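PDB 4LK4: VESB protease from Vibrio cholerae, which is a secreted serine protease of the trypsin-like peptidase S1 family and probably cleaves peptide bonds within proteins. Local coordinates for residues 20-25 and 207-212; 68-73 and 113-118. The protein carries 1 engineered substitution. All coordinates share one frame; numbering follows the deposited sequence.

Contact 1. Residues 20-25 and 207-212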
loop_
_atom_site.group_PDB
_atom_site.type_symbol
_atom_site.label_atom_id
_atom_site.label_comp_id
_atom_site.label_asym_id
_atom_site.label_seq_id
_atom_site.Cartn_x
_atom_site.Cartn_y
_atom_site.Cartn_z
ATOM N N ALA A 20 14.068 -8.972 -17.874
ATOM C CA ALA A 20 13.080 -8.739 -18.879
ATOM C C ALA A 20 11.748 -9.353 -18.471
ATOM O O ALA A 20 10.715 -8.959 -19.023
ATOM C CB ALA A 20 13.544 -9.317 -20.205
ATOM N N GLU A 21 11.752 -10.300 -17.527
ATOM C CA GLU A 21 10.504 -10.911 -17.045
ATOM C C GLU A 21 9.879 -10.107 -15.910
ATOM O O GLU A 21 8.749 -10.379 -15.484
ATOM C CB GLU A 21 10.718 -12.375 -16.610
ATOM C CG GLU A 21 10.857 -13.370 -17.780
ATOM C CD GLU A 21 11.484 -14.720 -17.399
ATOM O OE1 GLU A 21 11.126 -15.302 -16.352
ATOM O OE2 GLU A 21 12.339 -15.215 -18.161
ATOM N N TRP A 22 10.610 -9.111 -15.414
ATOM C CA TRP A 22 10.123 -8.325 -14.293
ATOM C C TRP A 22 10.305 -6.818 -14.512
ATOM O O TRP A 22 10.950 -6.149 -13.724
ATOM C CB TRP A 22 10.841 -8.779 -13.027
ATOM C CG TRP A 22 10.580 -10.198 -12.657
ATOM C CD1 TRP A 22 11.331 -11.286 -12.975
ATOM C CD2 TRP A 22 9.517 -10.674 -11.843
ATOM N NE1 TRP A 22 10.794 -12.419 -12.421
ATOM C CE2 TRP A 22 9.669 -12.069 -11.731
ATOM C CE3 TRP A 22 8.424 -10.063 -11.222
ATOM C CZ2 TRP A 22 8.776 -12.853 -11.020
ATOM C CZ3 TRP A 22 7.553 -10.835 -10.519
ATOM C CH2 TRP A 22 7.726 -12.215 -10.424
ATOM N N PRO A 23 9.728 -6.284 -15.595
ATOM C CA PRO A 23 9.904 -4.851 -15.839
ATOM C C PRO A 23 9.088 -3.993 -14.879
ATOM O O PRO A 23 9.424 -2.814 -14.681
ATOM C CB PRO A 23 9.463 -4.677 -17.293
ATOM C CG PRO A 23 8.500 -5.795 -17.543
ATOM C CD PRO A 23 8.875 -6.923 -16.617
ATOM N N SER A 24 8.073 -4.585 -14.243
ATOM C CA SER A 24 7.215 -3.841 -13.321
ATOM C C SER A 24 7.592 -3.968 -11.845
ATOM O O SER A 24 6.891 -3.447 -10.989
ATOM C CB SER A 24 5.746 -4.253 -13.527
ATOM O OG SER A 24 5.244 -3.849 -14.808
ATOM N N ILE A 25 8.680 -4.654 -11.520
ATOM C CA ILE A 25 9.113 -4.765 -10.121
ATOM C C ILE A 25 9.541 -3.400 -9.589
ATOM O O ILE A 25 9.966 -2.526 -10.348
ATOM C CB ILE A 25 10.312 -5.707 -9.989
ATOM C CG1 ILE A 25 10.569 -6.135 -8.554
ATOM C CG2 ILE A 25 11.579 -5.026 -10.492
ATOM C CD1 ILE A 25 9.474 -6.975 -7.948
ATOM N N THR A 207 1.518 -19.135 -14.363
ATOM C CA THR A 207 0.938 -19.018 -15.704
ATOM C C THR A 207 0.029 -17.786 -15.782
ATOM O O THR A 207 -0.991 -17.736 -15.104
ATOM C CB THR A 207 0.102 -20.268 -16.087
ATOM O OG1 THR A 207 0.838 -21.454 -15.781
ATOM C CG2 THR A 207 -0.221 -20.267 -17.577
ATOM N N GLY A 208 0.384 -16.807 -16.613
ATOM C CA GLY A 208 -0.403 -15.563 -16.758
ATOM C C GLY A 208 0.234 -14.348 -16.091
ATOM O O GLY A 208 0.068 -13.219 -16.544
ATOM N N ARG A 209 0.962 -14.570 -15.000
ATOM C CA ARG A 209 1.784 -13.516 -14.372
ATOM C C ARG A 209 1.000 -12.433 -13.652
ATOM O O ARG A 209 1.570 -11.410 -13.304
ATOM C CB ARG A 209 2.708 -12.806 -15.382
ATOM C CG ARG A 209 3.415 -13.685 -16.397
ATOM C CD ARG A 209 4.204 -14.801 -15.753
ATOM N NE ARG A 209 5.339 -14.301 -14.984
ATOM C CZ ARG A 209 6.210 -15.091 -14.365
ATOM N NH1 ARG A 209 6.084 -16.431 -14.427
ATOM N NH2 ARG A 209 7.211 -14.544 -13.685
ATOM N N GLU A 210 -0.291 -12.629 -13.443
ATOM C CA GLU A 210 -1.102 -11.606 -12.786
ATOM C C GLU A 210 -0.602 -11.572 -11.330
ATOM O O GLU A 210 -0.281 -12.623 -10.760
ATOM C CB GLU A 210 -2.606 -11.943 -12.859
ATOM C CG GLU A 210 -3.220 -12.089 -14.276
ATOM C CD GLU A 210 -3.048 -13.484 -14.953
ATOM O OE1 GLU A 210 -2.448 -14.448 -14.384
ATOM O OE2 GLU A 210 -3.534 -13.631 -16.101
ATOM N N GLN A 211 -0.488 -10.380 -10.743
ATOM C CA GLN A 211 -0.083 -10.286 -9.348
ATOM C C GLN A 211 -1.235 -10.675 -8.464
ATOM O O GLN A 211 -2.244 -9.998 -8.423
ATOM C CB GLN A 211 0.392 -8.892 -8.976
ATOM C CG GLN A 211 0.745 -8.774 -7.509
ATOM C CD GLN A 211 1.417 -7.447 -7.164
ATOM O OE1 GLN A 211 1.669 -6.595 -8.022
ATOM N NE2 GLN A 211 1.723 -7.282 -5.901
ATOM N N LEU A 212 -1.077 -11.794 -7.780
ATOM C CA LEU A 212 -2.087 -12.332 -6.907
ATOM C C LEU A 212 -1.898 -11.776 -5.492
ATOM O O LEU A 212 -2.830 -11.712 -4.717
ATOM C CB LEU A 212 -1.940 -13.845 -6.858
ATOM C CG LEU A 212 -2.894 -14.622 -5.949
ATOM C CD1 LEU A 212 -4.302 -14.583 -6.496
ATOM C CD2 LEU A 212 -2.448 -16.067 -5.841
HETATM O O HOH W 1 9.623 -16.245 -13.554
#

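Contact 2. Residues 68-73 and 113-118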
loop_
_atom_site.group_PDB
_atom_site.type_symbol
_atom_site.label_atom_id
_atom_site.label_comp_id
_atom_site.label_asym_id
_atom_site.label_seq_id
_atom_site.Cartn_x
_atom_site.Cartn_y
_atom_site.Cartn_z
ATOM N N VAL A 68 11.403 5.259 -4.908
ATOM C CA VAL A 68 11.182 3.973 -5.519
ATOM C C VAL A 68 12.026 3.891 -6.774
ATOM O O VAL A 68 12.369 4.914 -7.380
ATOM C CB VAL A 68 9.704 3.733 -5.883
ATOM C CG1 VAL A 68 8.812 4.163 -4.746
ATOM C CG2 VAL A 68 9.320 4.450 -7.178
ATOM N N ILE A 69 12.354 2.664 -7.145
ATOM C CA ILE A 69 13.096 2.382 -8.392
ATOM C C ILE A 69 12.317 1.346 -9.158
ATOM O O ILE A 69 12.285 0.189 -8.760
ATOM C CB ILE A 69 14.499 1.831 -8.172
ATOM C CG1 ILE A 69 15.318 2.789 -7.325
ATOM C CG2 ILE A 69 15.191 1.635 -9.531
ATOM C CD1 ILE A 69 16.625 2.196 -6.826
ATOM N N ILE A 70 11.663 1.801 -10.220
ATOM C CA ILE A 70 10.771 0.984 -11.037
ATOM C C ILE A 70 11.633 0.280 -12.062
ATOM O O ILE A 70 12.447 0.910 -12.719
ATOM C CB ILE A 70 9.723 1.867 -11.795
ATOM C CG1 ILE A 70 8.868 2.671 -10.798
ATOM C CG2 ILE A 70 8.806 1.027 -12.651
ATOM C CD1 ILE A 70 7.788 3.520 -11.417
ATOM N N GLY A 71 11.444 -1.019 -12.213
ATOM C CA GLY A 71 12.254 -1.796 -13.184
ATOM C C GLY A 71 13.668 -1.935 -12.681
ATOM O O GLY A 71 14.586 -2.104 -13.442
ATOM N N ALA A 72 13.849 -1.841 -11.367
ATOM C CA ALA A 72 15.171 -2.076 -10.759
ATOM C C ALA A 72 15.543 -3.529 -11.000
ATOM O O ALA A 72 14.657 -4.368 -11.110
ATOM C CB ALA A 72 15.115 -1.777 -9.251
ATOM N N TYR A 73 16.831 -3.823 -11.087
ATOM C CA TYR A 73 17.289 -5.199 -11.182
ATOM C C TYR A 73 18.584 -5.422 -10.404
ATOM O O TYR A 73 18.584 -6.121 -9.405
ATOM C CB TYR A 73 17.440 -5.604 -12.633
ATOM C CG TYR A 73 17.977 -6.984 -12.772
ATOM C CD1 TYR A 73 17.144 -8.074 -12.594
ATOM C CD2 TYR A 73 19.311 -7.210 -13.036
ATOM C CE1 TYR A 73 17.628 -9.355 -12.713
ATOM C CE2 TYR A 73 19.820 -8.497 -13.120
ATOM C CZ TYR A 73 18.963 -9.559 -12.968
ATOM O OH TYR A 73 19.410 -10.848 -13.050
ATOM N N SER A 113 5.470 7.447 -14.245
ATOM C CA SER A 113 6.375 6.721 -15.112
ATOM C C SER A 113 5.573 6.159 -16.253
ATOM O O SER A 113 4.360 5.923 -16.112
ATOM C CB SER A 113 7.047 5.566 -14.379
ATOM O OG SER A 113 8.003 4.903 -15.213
ATOM N N SER A 114 6.253 5.922 -17.375
ATOM C CA SER A 114 5.614 5.269 -18.503
ATOM C C SER A 114 6.149 3.846 -18.693
ATOM O O SER A 114 5.791 3.185 -19.650
ATOM C CB SER A 114 5.754 6.124 -19.769
ATOM O OG SER A 114 7.099 6.168 -20.217
ATOM N N LEU A 115 6.972 3.359 -17.761
ATOM C CA LEU A 115 7.431 1.962 -17.789
ATOM C C LEU A 115 6.251 1.005 -17.662
ATOM O O LEU A 115 5.193 1.410 -17.215
ATOM C CB LEU A 115 8.429 1.702 -16.661
ATOM C CG LEU A 115 9.763 2.440 -16.816
ATOM C CD1 LEU A 115 10.652 2.099 -15.634
ATOM C CD2 LEU A 115 10.471 2.060 -18.113
ATOM N N PRO A 116 6.417 -0.263 -18.074
ATOM C CA PRO A 116 5.255 -1.139 -18.060
ATOM C C PRO A 116 4.734 -1.387 -16.661
ATOM O O PRO A 116 5.502 -1.426 -15.696
ATOM C CB PRO A 116 5.769 -2.438 -18.664
ATOM C CG PRO A 116 7.029 -2.080 -19.379
ATOM C CD PRO A 116 7.608 -0.936 -18.608
ATOM N N ALA A 117 3.420 -1.554 -16.574
ATOM C CA ALA A 117 2.745 -1.791 -15.315
ATOM C C ALA A 117 2.414 -3.276 -15.176
ATOM O O ALA A 117 2.238 -3.994 -16.151
ATOM C CB ALA A 117 1.476 -0.958 -15.237
ATOM N N ILE A 118 2.349 -3.735 -13.938
ATOM C CA ILE A 118 1.933 -5.085 -13.667
ATOM C C ILE A 118 0.424 -5.197 -13.859
ATOM O O ILE A 118 -0.285 -4.217 -13.807
ATOM C CB ILE A 118 2.324 -5.483 -12.240
ATOM C CG1 ILE A 118 2.376 -7.015 -12.133
ATOM C CG2 ILE A 118 1.410 -4.819 -11.193
ATOM C CD1 ILE A 118 3.235 -7.474 -10.969
#

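Contact 1. Residues 20-25 and 207-212
W22 overlaps R209 with the six-membered half of its indole. CZ2 of W22 lies 3.5 Å from NH2 of R209, and no other atom pair between the segments is nearer. The ring and guanidinium planes are 68° apart, so the two groups are not stacked. The guanidinium meets the indole with its NH2 edge. It approaches the ring obliquely. The R209 chain bends at chi2 (-54°) and again at chi3 (-67°), which brings the guanidinium to the indole. On the same side chain, NH1 bonds to the backbone O of K206. A water links the segments. It accepts from R209 NH2 at 3.0 Å and donates a weak bond to E21 OE1 at 3.3 Å. The direct gap between E21 OE1 and R209 NH2 is 4.8 Å. R209 sits in the turn of the hairpin joining strands 202-205 and 211-216. The loop that leads into the first barrel of the trypsin fold thus lays its indole on the second, where it packs on P202, T136 and A138. The link is light: no direct hydrogen bond or salt bridge crosses it, the water bridge is weak at E21, and the opposite charges of E21 and R209 probably add a modest attraction.

Contact 2. Residues 68-73 and 113-118
None of I70, S113 and L115 carries a ring or a side-chain amide. The flat group that matters is the backbone carbonyl of I70, whose O lies 3.6 Å from the methyl CD1 of L115. The rest is aliphatic. I70 divides its two branches between two partners. Its CG2 methyl touches L115 CD1 at 3.7 Å. The longer branch is fully extended beyond CG1, with chi2 at -178°, and carries CD1 to 3.7 Å from S113 CB. L115 is extended too: CD1 is anti to CA (chi2 180°), and this methyl reaches both the I70 carbonyl and CG2. The I70 and L115 side chains cross at a slant, and their closest touch is methyl to methyl. S113 and L115 are held to each other by an ST turn. The backbone N of L115 donates to S113 OG at 3.2 Å, and the N-H...O angle is 169°, nearly straight. S113 OG also has a weak bond to E82 OE1. I70 is the last residue of strand 66-70, which lies between strands 82-91 and 25-30 in the closed N-terminal barrel of the trypsin fold. G71 follows with a positive phi inside a type II turn. F45 of strand 39-46 touches both I70 and S113, and L109 of strand 105-109 also packs on I70. The loop that follows strand 112-113 therefore lies against the end of strand 66-70.

How the contacts relate
The centres of the two contacts are 11 Å apart, and the contacts touch directly. Along the chain, contact 2 is nested inside the loop closed by contact 1. Segment 20-25 of contact 1 makes the direct links to contact 2. S24 OG lies 2.6 Å from P116 O, a probable hydrogen bond to the loop of contact 2. One residue on, I25 O lies 2.8 Å from G71 N, a probable backbone bond to the turn after strand 66-70. The same short segment therefore faces R209 through W22 and both segments of contact 2 through S24 and I25. Contact 1 sets the loop before strand 25-30 against a hairpin of the C-terminal barrel, whereas contact 2 lies at the N-terminal one.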